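Local structure of prolyl-tRNA synthetase (Naegleria fowleri, 6NAB) at residues A115-S120 against L142-N147; V74-F79 against E121-P126; K175-A180 against F263-S268. The protein probably joins proline to its cognate tRNA in an ATP-dependent reaction, as class II prolyl-tRNA synthetases do, and is a dimer holding AMP and proline here. All blocks are in the same frame, centred on the assembly; numbering follows the deposited sequence.

In the fold
Each of the three contacts reaches the bound proline with one residue, within the class II synthetase core. Contacts 1 and 2 interlock along the chain, their segments alternating, and their centres lie about 7 Å apart; strand 108-116, helix 121-131 and strand 140-149 follow one another through them, and both touch the second subunit. Contact 3 comes later, its centre about 21 Å from that of contact 1 and about 19 Å from that of contact 2, and joins helix 177-198 to strand 261-272. Thr-119 and Glu-121 accept hydrogen bonds from the proline N, whereas Ser-268 packs near it and hydrogen-bonds Glu-121, so the amino acid pocket draws on both regions.

Contact 1 (A115-S120 against L142-N147); sequences ALRPTS and LNQWTN. With PRO (proline), chain N.
Arg-117 reaches across toward the end of strand 140-149 and grips Asn-147 side-on with two nitrogens. NE donates to the backbone O of Asn-147 over 2.7 Å, with a C=O...N angle of 172°, so the donor sits almost in line with the carbonyl. NH2 of Arg-117 donates to OD1 of Asn-147 over 2.8 Å, the acceptor lying in the guanidinium plane, and makes a weak hydrogen bond to the same backbone O. The guanidinium and amide planes stand 69° apart: the arginine meets the asparagine across its run rather than stacked on it. CB of Thr-146 rests over one guanidinium face, 3.4 Å from NH2 of Arg-117. The reach depends on chi1 of 74°, which sets CG between the backbone N and carbonyl carbon, and on the extended chain from CG to NE. Strand 140-149 pairs antiparallel with strand 164-174 in the mainly antiparallel sheet of the class II core, and the loop after strand 108-116 supplies Thr-119, whose OG1 accepts from the bound proline N at 2.8 Å and is also hydrogen-bonded to Glu-121. The third guanidinium nitrogen, NH1, donates to a water 3.0 Å away at the group's edge and makes a weak bond to Phe-76 O. That water also accepts from NE2 of Gln-144 and donates to OG of Ser-120, 2.8 Å from it. OG of Ser-120 and NE2 of Gln-144 approach to 3.1 Å, but the angle is too poor for a direct bond; the water joins them instead, and both hydrogen-bond OE1 of Glu-169. At the other end of its amide, OE1 of Gln-144 takes the backbone N-H of Phe-76, while ND2 of Asn-147 is held by Glu-164.

Contact 2 (V74-F79 against E121-P126); sequences VMFPLF and ETIMYP. With PRO (proline), chain N.
Met-124 lays its side chain across the face of the Phe-76 ring, the two running at about a right angle. CG of Met-124 stands 3.5 Å from the Phe-76 ring centroid and only 7° off the ring normal, which places this methylene over the centre of the ring as a CH-pi contact. The sulfur is farther off: SD of Met-124 is 4.7 Å from the same centroid and 21° from the normal, a longer Met-aromatic contact over the same face. A bend at chi3 (71°) then turns the terminal methyl back, so that CE of Met-124 comes within 3.8 Å of CE1 of Phe-76. The ring's edge meets CG2 of Val-74 from its own segment.

Ile-123, one residue earlier on the helix, divides its two branches. CG2 of Ile-123 packs on CB of Phe-76 at 3.8 Å and, more loosely, on CD of Pro-77; CD1 of Ile-123 extends the other way along the loop to the backbone O of Pro-77, 3.6 Å away. The Pro-77 ring and Ile-123 side chain run antiparallel past one another, and Tyr-39 of the second subunit packs on both. No hydrogen bond crosses between the segments. The arrangement is apolar packing of the start of helix 121-131 on the loop 74-78, in the class II catalytic core beside the proline site: Glu-121, at the start of this helix, accepts from the proline N through OE2.

Contact 3 (K175-A180 against F263-S268); sequences KSKEEA and FAYQNS. With PRO (proline), chain N.
Tyr-265 lies against the start of helix 177-198 and can be followed outward from its CB. That atom, CB of Tyr-265, meets the backbone O of Ser-176 at 3.8 Å and CB of Ala-180 at 4.1 Å. Chi1 of -74°, with CG anti to the carbonyl carbon, then lays the ring against Ser-176 and Lys-177. CG and CD2 meet N of Lys-177 and C of Ser-176; CD2 of Tyr-265 is 3.6 Å from N of Lys-177, which sits over one face toward the rim and also meets CE2. On the other branch CD1 and CE1 meet CB of Lys-177, CE1 of Tyr-265 lying 3.7 Å from it, and CZ of Tyr-265 follows more loosely at 4.1 Å from the same CB. This methylene is 24° off the ring normal, a CH-pi contact. Farther along, NZ of Lys-177 forms a salt bridge with Asp-181.

OG of Ser-176, the N-cap, accepts from N of Glu-179 at 3.3 Å. One hydrogen bond, from ND2 of Asn-267 to the backbone O of Ala-180 at 2.9 Å (N-H...O angle 150°), links that turn to the strand. ND2 also bonds Glu-183 while OD1 is hydrogen-bonded to His-241, so both ends of the Asn-267 amide are satisfied, which fixes its rotation.

Contact 1 (A115-S120 against L142-N147)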
loop_
_atom_site.group_PDB
_atom_site.type_symbol
_atom_site.label_atom_id
_atom_site.label_comp_id
_atom_site.label_asym_id
_atom_site.label_seq_id
_atom_site.Cartn_x
_atom_site.Cartn_y
_atom_site.Cartn_z
ATOM N N ALA B 115 7.389 -4.472 -19.539
ATOM C CA ALA B 115 7.669 -5.461 -18.514
ATOM C C ALA B 115 7.085 -5.038 -17.172
ATOM O O ALA B 115 6.932 -3.847 -16.889
ATOM C CB ALA B 115 9.181 -5.662 -18.384
ATOM N N LEU B 116 6.778 -6.027 -16.337
ATOM C CA LEU B 116 6.397 -5.783 -14.954
ATOM C C LEU B 116 7.653 -5.709 -14.092
ATOM O O LEU B 116 8.580 -6.509 -14.262
ATOM C CB LEU B 116 5.469 -6.889 -14.445
ATOM C CG LEU B 116 4.195 -7.153 -15.248
ATOM C CD1 LEU B 116 3.348 -8.219 -14.558
ATOM C CD2 LEU B 116 3.419 -5.858 -15.407
ATOM N N ARG B 117 7.673 -4.757 -13.170
ATOM C CA ARG B 117 8.853 -4.497 -12.364
ATOM C C ARG B 117 9.261 -5.737 -11.565
ATOM O O ARG B 117 8.441 -6.282 -10.803
ATOM C CB ARG B 117 8.619 -3.306 -11.418
ATOM C CG ARG B 117 7.723 -3.545 -10.219
ATOM C CD ARG B 117 7.491 -2.295 -9.364
ATOM N NE ARG B 117 6.168 -2.430 -8.769
ATOM C CZ ARG B 117 5.317 -1.449 -8.519
ATOM N NH1 ARG B 117 5.624 -0.176 -8.779
ATOM N NH2 ARG B 117 4.131 -1.766 -8.005
ATOM N N PRO B 118 10.478 -6.228 -11.730
ATOM C CA PRO B 118 11.010 -7.237 -10.792
ATOM C C PRO B 118 11.663 -6.579 -9.589
ATOM O O PRO B 118 11.955 -7.241 -8.583
ATOM C CB PRO B 118 12.024 -7.993 -11.654
ATOM C CG PRO B 118 12.557 -6.936 -12.560
ATOM C CD PRO B 118 11.392 -6.005 -12.862
ATOM N N THR B 119 11.936 -5.277 -9.728
ATOM C CA THR B 119 12.629 -4.382 -8.800
ATOM C C THR B 119 12.746 -3.060 -9.552
ATOM O O THR B 119 12.670 -3.075 -10.782
ATOM C CB THR B 119 14.009 -4.920 -8.365
ATOM O OG1 THR B 119 14.629 -3.974 -7.476
ATOM C CG2 THR B 119 14.931 -5.176 -9.576
ATOM N N SER B 120 12.939 -1.926 -8.864
ATOM C CA SER B 120 12.686 -0.626 -9.499
ATOM C C SER B 120 13.933 0.212 -9.783
ATOM O O SER B 120 13.788 1.393 -10.125
ATOM C CB SER B 120 11.718 0.190 -8.644
ATOM O OG SER B 120 10.482 -0.489 -8.531
ATOM N N LEU B 142 14.585 7.673 -0.900
ATOM C CA LEU B 142 13.195 7.425 -1.244
ATOM C C LEU B 142 12.872 5.969 -0.988
ATOM O O LEU B 142 13.745 5.108 -1.089
ATOM C CB LEU B 142 12.893 7.775 -2.708
ATOM C CG LEU B 142 13.233 9.231 -3.056
ATOM C CD1 LEU B 142 12.956 9.543 -4.523
ATOM C CD2 LEU B 142 12.495 10.222 -2.147
ATOM N N ASN B 143 11.596 5.710 -0.683
ATOM C CA ASN B 143 11.087 4.382 -0.360
ATOM C C ASN B 143 9.711 4.209 -0.989
ATOM O O ASN B 143 8.947 5.173 -1.094
ATOM C CB ASN B 143 10.970 4.191 1.163
ATOM C CG ASN B 143 10.329 2.863 1.546
ATOM O OD1 ASN B 143 10.959 1.799 1.429
ATOM N ND2 ASN B 143 9.087 2.921 2.064
ATOM N N GLN B 144 9.373 2.969 -1.365
ATOM C CA GLN B 144 7.998 2.693 -1.776
ATOM C C GLN B 144 7.554 1.314 -1.312
ATOM O O GLN B 144 8.348 0.361 -1.299
ATOM C CB GLN B 144 7.815 2.831 -3.297
ATOM C CG GLN B 144 8.718 1.955 -4.166
ATOM C CD GLN B 144 8.450 2.189 -5.652
ATOM O OE1 GLN B 144 7.896 3.213 -6.017
ATOM N NE2 GLN B 144 8.840 1.232 -6.509
ATOM N N TRP B 145 6.276 1.235 -0.912
ATOM C CA TRP B 145 5.599 -0.014 -0.548
ATOM C C TRP B 145 4.806 -0.482 -1.759
ATOM O O TRP B 145 3.800 0.136 -2.114
ATOM C CB TRP B 145 4.671 0.185 0.654
ATOM C CG TRP B 145 5.402 0.606 1.917
ATOM C CD1 TRP B 145 5.620 1.883 2.349
ATOM C CD2 TRP B 145 6.021 -0.258 2.884
ATOM N NE1 TRP B 145 6.317 1.869 3.534
ATOM C CE2 TRP B 145 6.592 0.569 3.874
ATOM C CE3 TRP B 145 6.161 -1.650 2.998
ATOM C CZ2 TRP B 145 7.286 0.053 4.978
ATOM C CZ3 TRP B 145 6.850 -2.162 4.093
ATOM C CH2 TRP B 145 7.407 -1.313 5.065
ATOM N N THR B 146 5.257 -1.557 -2.412
ATOM C CA THR B 146 4.664 -1.942 -3.688
ATOM C C THR B 146 4.627 -3.458 -3.823
ATOM O O THR B 146 5.224 -4.193 -3.037
ATOM C CB THR B 146 5.449 -1.383 -4.899
ATOM O OG1 THR B 146 6.704 -2.067 -5.001
ATOM C CG2 THR B 146 5.755 0.052 -4.772
ATOM N N ASN B 147 3.964 -3.912 -4.883
ATOM C CA ASN B 147 4.039 -5.298 -5.314
ATOM C C ASN B 147 5.079 -5.440 -6.425
ATOM O O ASN B 147 5.314 -4.520 -7.211
ATOM C CB ASN B 147 2.670 -5.809 -5.793
ATOM C CG ASN B 147 2.061 -4.949 -6.901
ATOM O OD1 ASN B 147 2.426 -3.788 -7.087
ATOM N ND2 ASN B 147 1.127 -5.530 -7.640
HETATM N N PRO N . 16.228 -3.805 -5.228
HETATM C CA PRO N . 17.007 -4.705 -4.367
HETATM C C PRO N . 16.643 -6.171 -4.598
HETATM O O PRO N . 17.189 -7.068 -3.939
HETATM C CB PRO N . 16.626 -4.259 -2.947
HETATM C CG PRO N . 15.255 -3.609 -3.114
HETATM C CD PRO N . 15.337 -2.922 -4.449
HETATM O OXT PRO N . 15.809 -6.487 -5.458
HETATM O O HOH W 1 8.335 1.050 -9.415
#

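Contact 2 (V74-F79 against E121-P126)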
loop_
_atom_site.group_PDB
_atom_site.type_symbol
_atom_site.label_atom_id
_atom_site.label_comp_id
_atom_site.label_asym_id
_atom_site.label_seq_id
_atom_site.Cartn_x
_atom_site.Cartn_y
_atom_site.Cartn_z
ATOM N N VAL B 74 7.275 7.351 -1.896
ATOM C CA VAL B 74 6.905 7.733 -3.261
ATOM C C VAL B 74 6.117 6.584 -3.880
ATOM O O VAL B 74 5.902 5.540 -3.254
ATOM C CB VAL B 74 8.141 8.048 -4.133
ATOM C CG1 VAL B 74 8.897 9.225 -3.577
ATOM C CG2 VAL B 74 9.081 6.796 -4.227
ATOM N N MET B 75 5.722 6.752 -5.141
ATOM C CA MET B 75 5.211 5.616 -5.901
ATOM C C MET B 75 5.598 5.780 -7.362
ATOM O O MET B 75 5.167 6.730 -8.019
ATOM C CB MET B 75 3.693 5.470 -5.764
ATOM C CG MET B 75 3.157 4.161 -6.395
ATOM S SD MET B 75 3.898 2.655 -5.713
ATOM C CE MET B 75 3.462 2.799 -3.989
ATOM N N PHE B 76 6.398 4.854 -7.862
ATOM C CA PHE B 76 6.789 4.776 -9.258
ATOM C C PHE B 76 5.959 3.707 -9.964
ATOM O O PHE B 76 5.330 2.867 -9.313
ATOM C CB PHE B 76 8.285 4.439 -9.357
ATOM C CG PHE B 76 9.206 5.625 -9.157
ATOM C CD1 PHE B 76 9.457 6.126 -7.886
ATOM C CD2 PHE B 76 9.875 6.186 -10.243
ATOM C CE1 PHE B 76 10.322 7.200 -7.700
ATOM C CE2 PHE B 76 10.745 7.243 -10.079
ATOM C CZ PHE B 76 10.972 7.764 -8.808
ATOM N N PRO B 77 5.939 3.693 -11.295
ATOM C CA PRO B 77 5.030 2.781 -12.004
ATOM C C PRO B 77 5.389 1.298 -11.899
ATOM O O PRO B 77 6.533 0.893 -11.657
ATOM C CB PRO B 77 5.126 3.257 -13.458
ATOM C CG PRO B 77 5.503 4.711 -13.339
ATOM C CD PRO B 77 6.466 4.738 -12.193
ATOM N N LEU B 78 4.353 0.483 -12.131
ATOM C CA LEU B 78 4.491 -0.971 -12.227
ATOM C C LEU B 78 5.286 -1.397 -13.457
ATOM O O LEU B 78 5.974 -2.424 -13.429
ATOM C CB LEU B 78 3.096 -1.598 -12.277
ATOM C CG LEU B 78 2.947 -3.100 -12.545
ATOM C CD1 LEU B 78 3.528 -3.894 -11.377
ATOM C CD2 LEU B 78 1.458 -3.447 -12.734
ATOM N N PHE B 79 5.210 -0.625 -14.536
ATOM C CA PHE B 79 5.758 -1.009 -15.830
ATOM C C PHE B 79 7.144 -0.413 -16.047
ATOM O O PHE B 79 7.443 0.692 -15.586
ATOM C CB PHE B 79 4.831 -0.544 -16.955
ATOM C CG PHE B 79 3.437 -1.092 -16.859
ATOM C CD1 PHE B 79 3.200 -2.454 -17.015
ATOM C CD2 PHE B 79 2.355 -0.244 -16.639
ATOM C CE1 PHE B 79 1.897 -2.968 -16.953
ATOM C CE2 PHE B 79 1.061 -0.750 -16.563
ATOM C CZ PHE B 79 0.831 -2.115 -16.725
ATOM N N GLU B 121 15.149 -0.347 -9.674
ATOM C CA GLU B 121 16.344 0.433 -10.021
ATOM C C GLU B 121 16.210 1.104 -11.396
ATOM O O GLU B 121 16.434 2.311 -11.536
ATOM C CB GLU B 121 17.603 -0.448 -9.984
ATOM C CG GLU B 121 18.178 -0.726 -8.584
ATOM C CD GLU B 121 17.437 -1.848 -7.871
ATOM O OE1 GLU B 121 16.552 -2.463 -8.502
ATOM O OE2 GLU B 121 17.738 -2.122 -6.686
ATOM N N THR B 122 15.867 0.329 -12.430
ATOM C CA THR B 122 15.825 0.881 -13.781
ATOM C C THR B 122 14.590 1.742 -14.015
ATOM O O THR B 122 14.566 2.508 -14.991
ATOM C CB THR B 122 15.869 -0.240 -14.828
ATOM O OG1 THR B 122 14.693 -1.049 -14.699
ATOM C CG2 THR B 122 17.129 -1.149 -14.647
ATOM N N ILE B 123 13.594 1.648 -13.129
ATOM C CA ILE B 123 12.406 2.502 -13.187
ATOM C C ILE B 123 12.677 3.866 -12.561
ATOM O O ILE B 123 12.195 4.896 -13.048
ATOM C CB ILE B 123 11.225 1.798 -12.497
ATOM C CG1 ILE B 123 10.811 0.580 -13.325
ATOM C CG2 ILE B 123 10.013 2.798 -12.282
ATOM C CD1 ILE B 123 9.795 -0.325 -12.665
ATOM N N MET B 124 13.440 3.897 -11.469
ATOM C CA MET B 124 13.622 5.112 -10.683
ATOM C C MET B 124 14.844 5.928 -11.084
ATOM O O MET B 124 14.832 7.161 -10.952
ATOM C CB MET B 124 13.733 4.748 -9.205
ATOM C CG MET B 124 12.474 4.138 -8.634
ATOM S SD MET B 124 12.758 3.444 -6.987
ATOM C CE MET B 124 12.947 4.938 -6.037
ATOM N N TYR B 125 15.910 5.278 -11.535
ATOM C CA TYR B 125 17.177 6.004 -11.625
ATOM C C TYR B 125 17.264 7.014 -12.769
ATOM O O TYR B 125 18.065 7.953 -12.668
ATOM C CB TYR B 125 18.344 5.005 -11.674
ATOM C CG TYR B 125 18.488 4.252 -10.338
ATOM C CD1 TYR B 125 17.729 4.638 -9.225
ATOM C CD2 TYR B 125 19.360 3.162 -10.197
ATOM C CE1 TYR B 125 17.828 3.971 -8.007
ATOM C CE2 TYR B 125 19.483 2.477 -8.961
ATOM C CZ TYR B 125 18.708 2.877 -7.883
ATOM O OH TYR B 125 18.807 2.220 -6.667
ATOM N N PRO B 126 16.504 6.894 -13.870
ATOM C CA PRO B 126 16.453 8.044 -14.793
ATOM C C PRO B 126 15.937 9.313 -14.122
ATOM O O PRO B 126 16.423 10.409 -14.427
ATOM C CB PRO B 126 15.527 7.556 -15.917
ATOM C CG PRO B 126 15.677 6.069 -15.901
ATOM C CD PRO B 126 15.775 5.737 -14.431
HETATM N N PRO N . 16.228 -3.805 -5.228
HETATM C CA PRO N . 17.007 -4.705 -4.367
HETATM C C PRO N . 16.643 -6.171 -4.598
HETATM O O PRO N . 17.189 -7.068 -3.939
HETATM C CB PRO N . 16.626 -4.259 -2.947
HETATM C CG PRO N . 15.255 -3.609 -3.114
HETATM C CD PRO N . 15.337 -2.922 -4.449
HETATM O OXT PRO N . 15.809 -6.487 -5.458
#

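Contact 3 (K175-A180 against F263-S268)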
loop_
_atom_site.group_PDB
_atom_site.type_symbol
_atom_site.label_atom_id
_atom_site.label_comp_id
_atom_site.label_asym_id
_atom_site.label_seq_id
_atom_site.Cartn_x
_atom_site.Cartn_y
_atom_site.Cartn_z
ATOM N N LYS B 175 26.708 11.611 -1.606
ATOM C CA LYS B 175 27.882 12.210 -2.222
ATOM C C LYS B 175 29.163 11.416 -1.985
ATOM O O LYS B 175 30.133 11.621 -2.715
ATOM C CB LYS B 175 28.073 13.643 -1.717
ATOM C CG LYS B 175 28.476 13.727 -0.258
ATOM C CD LYS B 175 28.579 15.178 0.217
ATOM C CE LYS B 175 29.197 15.259 1.608
ATOM N NZ LYS B 175 29.335 16.669 2.082
ATOM N N SER B 176 29.192 10.500 -1.018
ATOM C CA SER B 176 30.423 9.806 -0.679
ATOM C C SER B 176 30.118 8.361 -0.309
ATOM O O SER B 176 29.004 8.019 0.107
ATOM C CB SER B 176 31.142 10.470 0.497
ATOM O OG SER B 176 30.399 10.225 1.681
ATOM N N LYS B 177 31.136 7.509 -0.464
ATOM C CA LYS B 177 30.978 6.105 -0.098
ATOM C C LYS B 177 30.761 5.950 1.397
ATOM O O LYS B 177 30.006 5.074 1.835
ATOM C CB LYS B 177 32.195 5.290 -0.542
ATOM C CG LYS B 177 31.997 3.782 -0.340
ATOM C CD LYS B 177 33.200 2.984 -0.819
ATOM C CE LYS B 177 32.967 1.484 -0.649
ATOM N NZ LYS B 177 33.038 1.050 0.781
ATOM N N GLU B 178 31.440 6.772 2.196
ATOM C CA GLU B 178 31.308 6.674 3.645
ATOM C C GLU B 178 29.855 6.837 4.076
ATOM O O GLU B 178 29.339 6.052 4.882
ATOM C CB GLU B 178 32.194 7.723 4.321
ATOM C CG GLU B 178 33.667 7.685 3.899
ATOM C CD GLU B 178 33.972 8.566 2.691
ATOM O OE1 GLU B 178 34.054 8.037 1.558
ATOM O OE2 GLU B 178 34.125 9.795 2.882
ATOM N N GLU B 179 29.176 7.859 3.552
ATOM C CA GLU B 179 27.762 8.052 3.882
ATOM C C GLU B 179 26.927 6.871 3.421
ATOM O O GLU B 179 26.012 6.424 4.128
ATOM C CB GLU B 179 27.233 9.332 3.230
ATOM C CG GLU B 179 27.611 10.620 3.933
ATOM C CD GLU B 179 27.002 11.850 3.265
ATOM O OE1 GLU B 179 25.801 11.815 2.911
ATOM O OE2 GLU B 179 27.726 12.855 3.099
ATOM N N ALA B 180 27.214 6.357 2.228
ATOM C CA ALA B 180 26.443 5.230 1.721
ATOM C C ALA B 180 26.644 3.989 2.597
ATOM O O ALA B 180 25.676 3.310 2.952
ATOM C CB ALA B 180 26.822 4.965 0.264
ATOM N N PHE B 263 30.071 11.003 -9.870
ATOM C CA PHE B 263 28.933 10.097 -9.837
ATOM C C PHE B 263 28.471 9.874 -8.402
ATOM O O PHE B 263 29.288 9.796 -7.478
ATOM C CB PHE B 263 29.295 8.760 -10.487
ATOM C CG PHE B 263 29.543 8.861 -11.957
ATOM C CD1 PHE B 263 28.476 8.955 -12.839
ATOM C CD2 PHE B 263 30.840 8.870 -12.462
ATOM C CE1 PHE B 263 28.691 9.056 -14.202
ATOM C CE2 PHE B 263 31.069 8.966 -13.822
ATOM C CZ PHE B 263 29.993 9.064 -14.698
ATOM N N ALA B 264 27.156 9.770 -8.217
ATOM C CA ALA B 264 26.608 9.518 -6.888
ATOM C C ALA B 264 26.887 8.087 -6.431
ATOM O O ALA B 264 26.983 7.160 -7.237
ATOM C CB ALA B 264 25.089 9.757 -6.880
ATOM N N TYR B 265 26.997 7.910 -5.116
ATOM C CA TYR B 265 27.056 6.584 -4.506
ATOM C C TYR B 265 25.652 6.192 -4.084
ATOM O O TYR B 265 24.939 7.003 -3.478
ATOM C CB TYR B 265 27.994 6.565 -3.296
ATOM C CG TYR B 265 29.449 6.615 -3.677
ATOM C CD1 TYR B 265 30.183 5.441 -3.818
ATOM C CD2 TYR B 265 30.085 7.825 -3.932
ATOM C CE1 TYR B 265 31.522 5.472 -4.186
ATOM C CE2 TYR B 265 31.436 7.862 -4.307
ATOM C CZ TYR B 265 32.140 6.679 -4.428
ATOM O OH TYR B 265 33.466 6.695 -4.792
ATOM N N GLN B 266 25.248 4.963 -4.410
ATOM C CA GLN B 266 23.875 4.545 -4.180
ATOM C C GLN B 266 23.779 3.244 -3.391
ATOM O O GLN B 266 24.658 2.373 -3.452
ATOM C CB GLN B 266 23.132 4.381 -5.496
ATOM C CG GLN B 266 22.973 5.681 -6.297
ATOM C CD GLN B 266 22.296 5.397 -7.603
ATOM O OE1 GLN B 266 22.953 5.096 -8.610
ATOM N NE2 GLN B 266 20.970 5.417 -7.586
ATOM N N ASN B 267 22.663 3.119 -2.670
ATOM C CA ASN B 267 22.241 1.887 -2.012
ATOM C C ASN B 267 20.827 1.552 -2.467
ATOM O O ASN B 267 20.057 2.431 -2.864
ATOM C CB ASN B 267 22.197 2.009 -0.474
ATOM C CG ASN B 267 23.506 2.460 0.140
ATOM O OD1 ASN B 267 24.591 2.124 -0.337
ATOM N ND2 ASN B 267 23.406 3.238 1.221
ATOM N N SER B 268 20.469 0.279 -2.359
ATOM C CA SER B 268 19.065 -0.101 -2.373
ATOM C C SER B 268 18.865 -1.222 -1.362
ATOM O O SER B 268 19.801 -1.961 -1.038
ATOM C CB SER B 268 18.571 -0.494 -3.791
ATOM O OG SER B 268 19.137 -1.712 -4.244
HETATM N N PRO N . 16.228 -3.805 -5.228
HETATM C CA PRO N . 17.007 -4.705 -4.367
HETATM C C PRO N . 16.643 -6.171 -4.598
HETATM O O PRO N . 17.189 -7.068 -3.939
HETATM C CB PRO N . 16.626 -4.259 -2.947
HETATM C CG PRO N . 15.255 -3.609 -3.114
HETATM C CD PRO N . 15.337 -2.922 -4.449
HETATM O OXT PRO N . 15.809 -6.487 -5.458
#